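Putative hemin ABC transport system, membrane protein (Burkholderia cenocepacia J2315, PDB 5B57) probably forms the membrane-spanning permease of an ABC importer that brings heme into the bacterial cell. Local coordinates at residues G144-G148 with V210-I214; S233-L237 with P359-L363; R263-N267 with P325-I329; P136-S142 with V294-G299. All blocks are in the same frame, centred on the assembly; numbering follows the deposited sequence.

How the contacts relate
From the N terminus, the chain first opens contact 4 at residues 136-142 and, directly afterwards, contact 1 at residues 144-148; both use helix 141-154. Contact 1 closes at residues 210-214 on helix 196-220 and is nested inside the loop of contact 4. Contact 2 then opens at the end of helix 223-234 and contact 3 on helix 263-269. Contact 4 closes next, on helix 283-305, so it crosses both of them. Contact 3 closes at the start of helix 327-352, nested within contact 2, which ends at the start of helix 360-378. Contacts 2 and 3 lie on opposite sides of the chain's centre, their centres about 31 Å apart.

Contact 1: residues G144-G148 with V210-I214; sequences GAALG and VGAAI
Leu147 carries most of the apolar contact between residues 144-148 and 210-214, with Val210, Ala213 and Ile214 receiving it. Its CB lies 3.4 Å from CG1 of Val210, and beyond it the two methyls part at CG. CD1 reaches across to Ala213, 3.6 Å from that residue's CB, and also passes 4.2 Å from CG1 of Ile214. CD2 instead rests against the fork of Val210, 4.0 Å from both CG1 and CG2. With CG of Leu147 opposite the backbone N (chi1 -176°), the branched end is placed against Val210 and Ala213, and the side chain crosses those of Val210 and Ile214 at a slant.

A second apolar group lies beside the first and runs in the reverse sense. Ile214 extends its longer branch back to helix 141-154, where CD1 stands 3.8 Å from CB of Ala146. The same methyl also touches backbone, lying 3.7 Å from O of Ala146.

No hydrogen bond links the segments. Within each helix the backbone bonds run from Gly148 N to Gly144 O and from Ile214 N to Val210 O. Leu147 O and Ile214 O additionally accept from the hydroxyls of Thr151 and Thr218. On another side of helix 196-220, Ala212 packs on Leu366 of the second subunit.

The short helical segments have axes 9.6 Å apart at closest approach and run nearly parallel, 25° from alignment. This is side-by-side helix packing through aliphatic side chains, as found in the all-helical membrane domain of the FecCD permeases.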
# COMPACT_ATOMS: atom_id res chain seq x y z
N GLY A 144 9.06 9.03 21.45
CA GLY A 144 9.74 10.04 22.25
C GLY A 144 9.29 10.02 23.70
O GLY A 144 10.10 10.24 24.61
N ALA A 145 7.99 9.79 23.93
CA ALA A 145 7.52 9.61 25.29
C ALA A 145 8.30 8.50 25.97
O ALA A 145 8.93 8.71 27.02
CB ALA A 145 6.01 9.33 25.28
N ALA A 146 8.35 7.33 25.32
CA ALA A 146 9.07 6.19 25.86
C ALA A 146 10.57 6.44 25.94
O ALA A 146 11.23 5.91 26.85
CB ALA A 146 8.78 4.96 25.02
N LEU A 147 11.15 7.23 25.03
CA LEU A 147 12.55 7.60 25.23
C LEU A 147 12.70 8.51 26.44
O LEU A 147 13.53 8.25 27.33
CB LEU A 147 13.14 8.27 23.99
CG LEU A 147 14.64 8.62 24.09
CD1 LEU A 147 15.50 7.39 24.44
CD2 LEU A 147 15.16 9.26 22.81
N GLY A 148 11.90 9.58 26.51
CA GLY A 148 12.04 10.52 27.62
C GLY A 148 11.69 9.91 28.96
O GLY A 148 12.33 10.19 29.97
N VAL A 210 15.67 5.46 18.53
CA VAL A 210 15.12 5.56 19.88
C VAL A 210 15.00 4.19 20.59
O VAL A 210 15.23 4.10 21.81
CB VAL A 210 13.75 6.29 19.82
CG1 VAL A 210 13.06 6.32 21.19
CG2 VAL A 210 13.95 7.71 19.31
N GLY A 211 14.62 3.12 19.87
CA GLY A 211 14.67 1.79 20.47
C GLY A 211 16.08 1.34 20.81
O GLY A 211 16.28 0.58 21.76
N ALA A 212 17.07 1.80 20.05
CA ALA A 212 18.46 1.53 20.40
C ALA A 212 18.80 2.17 21.74
O ALA A 212 19.35 1.51 22.62
CB ALA A 212 19.38 2.05 19.30
N ALA A 213 18.45 3.45 21.90
CA ALA A 213 18.67 4.14 23.18
C ALA A 213 17.85 3.52 24.31
O ALA A 213 18.33 3.44 25.45
CB ALA A 213 18.34 5.63 23.03
N ILE A 214 16.64 3.05 24.02
CA ILE A 214 15.81 2.48 25.08
C ILE A 214 16.42 1.18 25.60
O ILE A 214 16.55 0.98 26.81
CB ILE A 214 14.37 2.27 24.60
CG1 ILE A 214 13.68 3.63 24.47
CG2 ILE A 214 13.62 1.33 25.56
CD1 ILE A 214 12.23 3.55 24.24

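Contact 2: residues S233-L237 with P359-L363; sequences SLGSL and PLGVL
The carbonyl oxygen of Gly235 accepts from Leu360 N at 2.8 Å, the shorter of two backbone bonds that join residues 233-237 to 359-363. It is bent, with 141° at the hydrogen. The neighbouring bond runs from Gly361 N to Leu234 O, 2.9 Å. Two successive carbonyls thus receive two successive N-H groups from the first turn of helix 360-378, which a helix cannot satisfy from within its own regular bonding. Gly235 and Gly361 face each other where the backbones come closest, their CA atoms 5.0 Å apart, and neither interposes a side chain.

Apolar contacts flank the bonds. The ring of Pro359, at the N-cap position, lies alongside the side chain of Leu234, both pointing the same way. Leu234 CB is 3.4 Å from Pro359 CB. At the ring's outer end, Pro359 CG is 3.6 Å from Leu234 CD1. Farther along, Leu360 directs CD2 to the branch point of Leu237, 3.7 Å from its CG. With CG of Leu360 opposite its backbone N, this first torsion (chi1 -169°) lets CD2 reach Leu237, which also packs on helix 94-128.

The second subunit meets this region, where its Gly215 and Phe219 touch Leu234 and Pro359 respectively. The arrangement is N-terminal helix capping by main-chain carbonyls: Leu234 and Gly235, where the chain leaves helix 223-234 with a positive phi at Gly235, offer their carbonyls to the start of helix 360-378.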
# COMPACT_ATOMS: atom_id res chain seq x y z
N SER A 233 5.29 0.81 30.52
CA SER A 233 5.18 0.29 29.16
C SER A 233 4.02 -0.67 28.96
O SER A 233 3.69 -1.00 27.82
CB SER A 233 6.48 -0.41 28.73
OG SER A 233 6.50 -1.78 29.13
N LEU A 234 3.39 -1.13 30.03
CA LEU A 234 2.17 -1.89 29.86
C LEU A 234 0.94 -0.98 29.89
O LEU A 234 -0.18 -1.45 29.60
CB LEU A 234 2.09 -2.98 30.94
CG LEU A 234 3.20 -4.03 30.97
CD1 LEU A 234 3.08 -5.00 32.16
CD2 LEU A 234 3.30 -4.81 29.66
N GLY A 235 1.11 0.32 30.17
CA GLY A 235 -0.04 1.22 30.25
C GLY A 235 -0.88 1.09 31.52
O GLY A 235 -1.37 0.00 31.85
N SER A 236 -1.06 2.17 32.25
CA SER A 236 -1.83 2.11 33.48
C SER A 236 -2.44 3.48 33.72
O SER A 236 -1.81 4.50 33.44
CB SER A 236 -0.93 1.69 34.66
OG SER A 236 -1.57 1.73 35.92
N LEU A 237 -3.67 3.50 34.20
CA LEU A 237 -4.22 4.76 34.69
C LEU A 237 -3.95 4.98 36.18
O LEU A 237 -4.46 5.96 36.75
CB LEU A 237 -5.73 4.83 34.41
CG LEU A 237 -6.07 4.60 32.96
CD1 LEU A 237 -7.56 4.45 32.77
CD2 LEU A 237 -5.55 5.76 32.14
N PRO A 359 -2.61 -4.37 33.78
CA PRO A 359 -2.22 -3.29 32.89
C PRO A 359 -3.30 -3.01 31.85
O PRO A 359 -3.92 -3.92 31.30
CB PRO A 359 -0.94 -3.82 32.24
CG PRO A 359 -0.33 -4.66 33.35
CD PRO A 359 -1.50 -5.32 34.02
N LEU A 360 -3.54 -1.72 31.60
CA LEU A 360 -4.59 -1.35 30.67
C LEU A 360 -4.24 -1.76 29.24
O LEU A 360 -5.12 -2.18 28.48
CB LEU A 360 -4.82 0.16 30.73
CG LEU A 360 -6.07 0.64 30.00
CD1 LEU A 360 -7.31 -0.11 30.49
CD2 LEU A 360 -6.18 2.13 30.16
N GLY A 361 -2.97 -1.64 28.85
CA GLY A 361 -2.59 -2.06 27.52
C GLY A 361 -3.00 -3.49 27.24
O GLY A 361 -3.35 -3.83 26.10
N VAL A 362 -2.99 -4.34 28.27
CA VAL A 362 -3.37 -5.74 28.08
C VAL A 362 -4.84 -5.83 27.71
O VAL A 362 -5.21 -6.57 26.79
CB VAL A 362 -3.04 -6.58 29.33
CG1 VAL A 362 -4.09 -7.64 29.53
CG2 VAL A 362 -1.67 -7.25 29.19
N LEU A 363 -5.68 -5.03 28.37
CA LEU A 363 -7.12 -5.05 28.09
C LEU A 363 -7.44 -4.41 26.74
O LEU A 363 -8.28 -4.92 25.98
CB LEU A 363 -7.88 -4.38 29.22
CG LEU A 363 -8.50 -5.28 30.30
CD1 LEU A 363 -9.47 -6.20 29.66
CD2 LEU A 363 -7.47 -6.10 31.05

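Contact 3: residues R263-N267 with P325-I329; sequences RDALN and PDQRI
Gln327, Arg328 and Asn267 bury the largest areas where residues 263-267 meet 325-329. The side-chain amide of Asn267 spans the junction with both of its ends. OD1 accepts from Gln327 N at 2.6 Å, in the carbonyl plane and on a lone pair, with a nearly straight N-H (165°). ND2 gives a hydrogen bond to Asp326 OD1, 2.7 Å away, approaching from above the carboxylate plane. The opposite face of that carboxylate is met by Arg328 N, so two donors hold the one oxygen.

Asp326 is therefore the N-cap of helix 327-352, and Asn267 reinforces this cap from helix 263-269. The latter packs against an aromatic side chain of another protein's chain, which is consistent with the coupling helix through which permeases of this kind meet their ATPase.

The CB of Gln327 is directed toward residues 263-267 and lies 3.2 Å from Arg263 O. The bend at chi2 (59°) takes the amide to Leu266, whose CD1 is 3.5 Å from NE2 of Gln327. Both residues also touch Ala127 of helix 94-128.

Arg328 is modelled in two conformers. In the one described, it passes across Arg263 at about a right angle, with CG over one face of the latter's guanidinium. OD1 of Asp264 lies 4.0 Å from NE of Arg328, an approach of opposite charges without a directed bond.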
# COMPACT_ATOMS: atom_id res chain seq x y z
N ARG A 263 -12.15 20.10 10.31
CA ARG A 263 -13.05 19.02 9.94
C ARG A 263 -13.51 19.13 8.49
O ARG A 263 -13.79 18.11 7.86
CB ARG A 263 -14.26 18.99 10.88
CG ARG A 263 -15.04 20.29 10.94
CD ARG A 263 -15.87 20.37 12.21
NE ARG A 263 -16.68 21.58 12.28
CZ ARG A 263 -17.63 21.76 13.18
NH1 ARG A 263 -17.87 20.80 14.06
NH2 ARG A 263 -18.34 22.88 13.20
N ASP A 264 -13.59 20.34 7.94
CA ASP A 264 -14.03 20.46 6.56
C ASP A 264 -12.88 20.19 5.59
O ASP A 264 -13.03 19.41 4.64
CB ASP A 264 -14.61 21.85 6.32
CG ASP A 264 -15.92 22.08 7.07
OD1 ASP A 264 -16.75 21.15 7.13
OD2 ASP A 264 -16.09 23.19 7.61
N ALA A 265 -11.72 20.81 5.85
CA ALA A 265 -10.54 20.55 5.03
C ALA A 265 -10.22 19.06 4.97
O ALA A 265 -9.88 18.53 3.90
CB ALA A 265 -9.36 21.34 5.57
N LEU A 266 -10.35 18.36 6.10
CA LEU A 266 -10.10 16.92 6.12
C LEU A 266 -11.12 16.17 5.28
O LEU A 266 -10.78 15.17 4.64
CB LEU A 266 -10.10 16.39 7.55
CG LEU A 266 -8.85 16.67 8.39
CD1 LEU A 266 -9.14 16.35 9.86
CD2 LEU A 266 -7.67 15.88 7.86
N ASN A 267 -12.37 16.63 5.27
CA ASN A 267 -13.36 15.95 4.45
C ASN A 267 -13.02 16.11 2.99
O ASN A 267 -13.13 15.15 2.22
CB ASN A 267 -14.77 16.47 4.73
CG ASN A 267 -15.44 15.73 5.86
OD1 ASN A 267 -15.02 14.63 6.22
ND2 ASN A 267 -16.49 16.33 6.43
N PRO A 325 -17.84 8.58 6.60
CA PRO A 325 -16.56 9.20 6.92
C PRO A 325 -16.63 10.68 7.26
O PRO A 325 -15.58 11.24 7.59
CB PRO A 325 -15.74 8.99 5.64
CG PRO A 325 -16.74 8.88 4.55
CD PRO A 325 -17.98 8.27 5.17
N ASP A 326 -17.79 11.33 7.18
CA ASP A 326 -17.87 12.77 7.39
C ASP A 326 -17.12 13.19 8.65
O ASP A 326 -17.51 12.83 9.77
CB ASP A 326 -19.34 13.22 7.49
CG ASP A 326 -19.49 14.76 7.61
OD1 ASP A 326 -18.53 15.48 8.00
OD2 ASP A 326 -20.60 15.28 7.32
N GLN A 327 -16.03 13.97 8.49
CA GLN A 327 -15.21 14.35 9.63
C GLN A 327 -16.03 15.06 10.71
O GLN A 327 -15.70 14.99 11.89
CB GLN A 327 -14.05 15.23 9.17
CG GLN A 327 -12.91 15.43 10.16
CD GLN A 327 -12.20 14.13 10.61
OE1 GLN A 327 -12.42 13.05 10.05
NE2 GLN A 327 -11.36 14.25 11.64
N ARG A 328 -17.12 15.73 10.32
CA ARG A 328 -17.92 16.49 11.28
C ARG A 328 -18.64 15.59 12.27
O ARG A 328 -18.90 15.98 13.40
CB ARG A 328 -18.90 17.40 10.52
CG ARG A 328 -18.49 18.89 10.43
CD ARG A 328 -18.76 19.51 9.03
NE ARG A 328 -20.17 19.61 8.64
CZ ARG A 328 -20.72 19.01 7.58
NH1 ARG A 328 -19.98 18.25 6.76
NH2 ARG A 328 -22.01 19.17 7.32
N ILE A 329 -18.98 14.36 11.85
CA ILE A 329 -19.53 13.35 12.76
C ILE A 329 -18.43 12.53 13.43
O ILE A 329 -18.48 12.26 14.63
CB ILE A 329 -20.49 12.41 12.00
CG1 ILE A 329 -21.66 13.19 11.45
CG2 ILE A 329 -20.96 11.27 12.89
CD1 ILE A 329 -22.33 12.53 10.23

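Contact 4: residues P136-S142 with V294-G299; sequences PGLVGVS and VALAVG
Val141 presses its two methyls into helix 283-305 between Ala295, Val298 and Gly299. The bond from CA to CB points at that helix, and the fork beyond CB divides the work. CG1 stands between the backbone N and the carbonyl carbon (chi1 59°), which turns it to Val298: it lies 3.5 Å from that residue's CG1 and 3.8 Å from its CB. CG2 is placed opposite the backbone N and meets main chain instead of side chain, 3.3 Å from CA of Gly299 and 3.5 Å from O of Ala295. The Ala295 oxygen is the acceptor for Gly299 N within the helix. Because Gly299 has no side chain, the methyl can rest directly on the helix backbone.

Residues ahead of helix 141-154 extend the surface. Pro136 sets its CB 3.8 Å from CG2 of Val298, so that valine is touched on one methyl by Val141 and on the other by the proline ring. Val139 brings CG2 to CG1 of Val294, 3.6 Å away, and CG1 to CB of Ala295, although Val139 is poorly ordered and its details are less certain. Gly140, at the N-cap position with a positive phi, makes the turn between Val139 and Val141.

Thr121 of helix 94-128 adjoins Pro136, Val294 and Val298, while Ala181 of helix 168-188 lies against Val139 and Val141. No hydrogen bond or charge pair links the two segments. Their cohesion therefore rests on van der Waals contact between aliphatic side chains and, at Gly299 and Ala295, with the helix backbone, buried in the interior of the helical bundle.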
# COMPACT_ATOMS: atom_id res chain seq x y z
N PRO A 136 -2.50 7.03 15.61
CA PRO A 136 -1.93 8.29 16.09
C PRO A 136 -0.47 8.19 16.45
O PRO A 136 0.20 9.22 16.56
CB PRO A 136 -2.77 8.60 17.32
CG PRO A 136 -4.08 8.01 17.02
CD PRO A 136 -3.81 6.76 16.23
N GLY A 137 0.05 6.98 16.65
CA GLY A 137 1.44 6.82 17.05
C GLY A 137 2.41 7.37 16.03
O GLY A 137 3.29 8.17 16.37
N LEU A 138 2.22 6.98 14.76
CA LEU A 138 3.09 7.22 13.61
C LEU A 138 3.75 8.60 13.54
O LEU A 138 4.79 8.76 12.87
CB LEU A 138 2.29 7.02 12.33
CG LEU A 138 1.57 5.71 12.10
CD1 LEU A 138 0.96 5.75 10.70
CD2 LEU A 138 2.55 4.55 12.24
N VAL A 139 3.13 9.60 14.17
CA VAL A 139 3.68 10.95 14.18
C VAL A 139 5.12 10.94 14.67
O VAL A 139 6.00 11.60 14.09
CB VAL A 139 2.80 11.88 15.04
CG1 VAL A 139 3.34 13.30 15.02
CG2 VAL A 139 1.36 11.83 14.56
N GLY A 140 5.38 10.20 15.74
CA GLY A 140 6.70 10.08 16.33
C GLY A 140 6.56 10.10 17.84
O GLY A 140 7.44 9.65 18.57
N VAL A 141 5.39 10.54 18.30
CA VAL A 141 5.27 11.05 19.66
C VAL A 141 5.37 9.92 20.68
O VAL A 141 5.99 10.10 21.74
CB VAL A 141 3.96 11.85 19.79
CG1 VAL A 141 2.77 10.97 19.46
CG2 VAL A 141 3.82 12.42 21.14
N SER A 142 4.78 8.75 20.39
CA SER A 142 4.81 7.63 21.35
C SER A 142 6.23 7.24 21.70
O SER A 142 6.56 7.06 22.88
CB SER A 142 4.08 6.42 20.78
OG SER A 142 2.78 6.74 20.33
N VAL A 294 -2.12 16.37 16.74
CA VAL A 294 -2.05 14.99 17.24
C VAL A 294 -0.87 14.82 18.20
O VAL A 294 -1.00 14.16 19.23
CB VAL A 294 -1.95 14.00 16.07
CG1 VAL A 294 -1.53 12.62 16.58
CG2 VAL A 294 -3.27 13.95 15.33
N ALA A 295 0.29 15.41 17.86
CA ALA A 295 1.48 15.21 18.69
C ALA A 295 1.26 15.78 20.08
O ALA A 295 1.68 15.19 21.08
CB ALA A 295 2.68 15.85 18.02
N LEU A 296 0.55 16.90 20.15
CA LEU A 296 0.28 17.59 21.41
C LEU A 296 -0.70 16.81 22.29
O LEU A 296 -0.48 16.72 23.51
CB LEU A 296 -0.24 18.98 21.09
CG LEU A 296 -0.68 19.80 22.28
CD1 LEU A 296 0.52 20.02 23.17
CD2 LEU A 296 -1.29 21.11 21.82
N ALA A 297 -1.78 16.23 21.72
CA ALA A 297 -2.73 15.45 22.53
C ALA A 297 -2.19 14.06 22.93
O ALA A 297 -2.26 13.68 24.10
CB ALA A 297 -4.05 15.27 21.80
N VAL A 298 -1.69 13.29 21.96
CA VAL A 298 -1.10 11.99 22.28
C VAL A 298 0.10 12.16 23.22
O VAL A 298 0.29 11.36 24.15
CB VAL A 298 -0.72 11.25 20.99
CG1 VAL A 298 -0.01 9.94 21.30
CG2 VAL A 298 -1.95 11.01 20.16
N GLY A 299 0.93 13.18 22.99
CA GLY A 299 2.10 13.34 23.84
C GLY A 299 1.72 13.59 25.29
O GLY A 299 2.33 13.06 26.21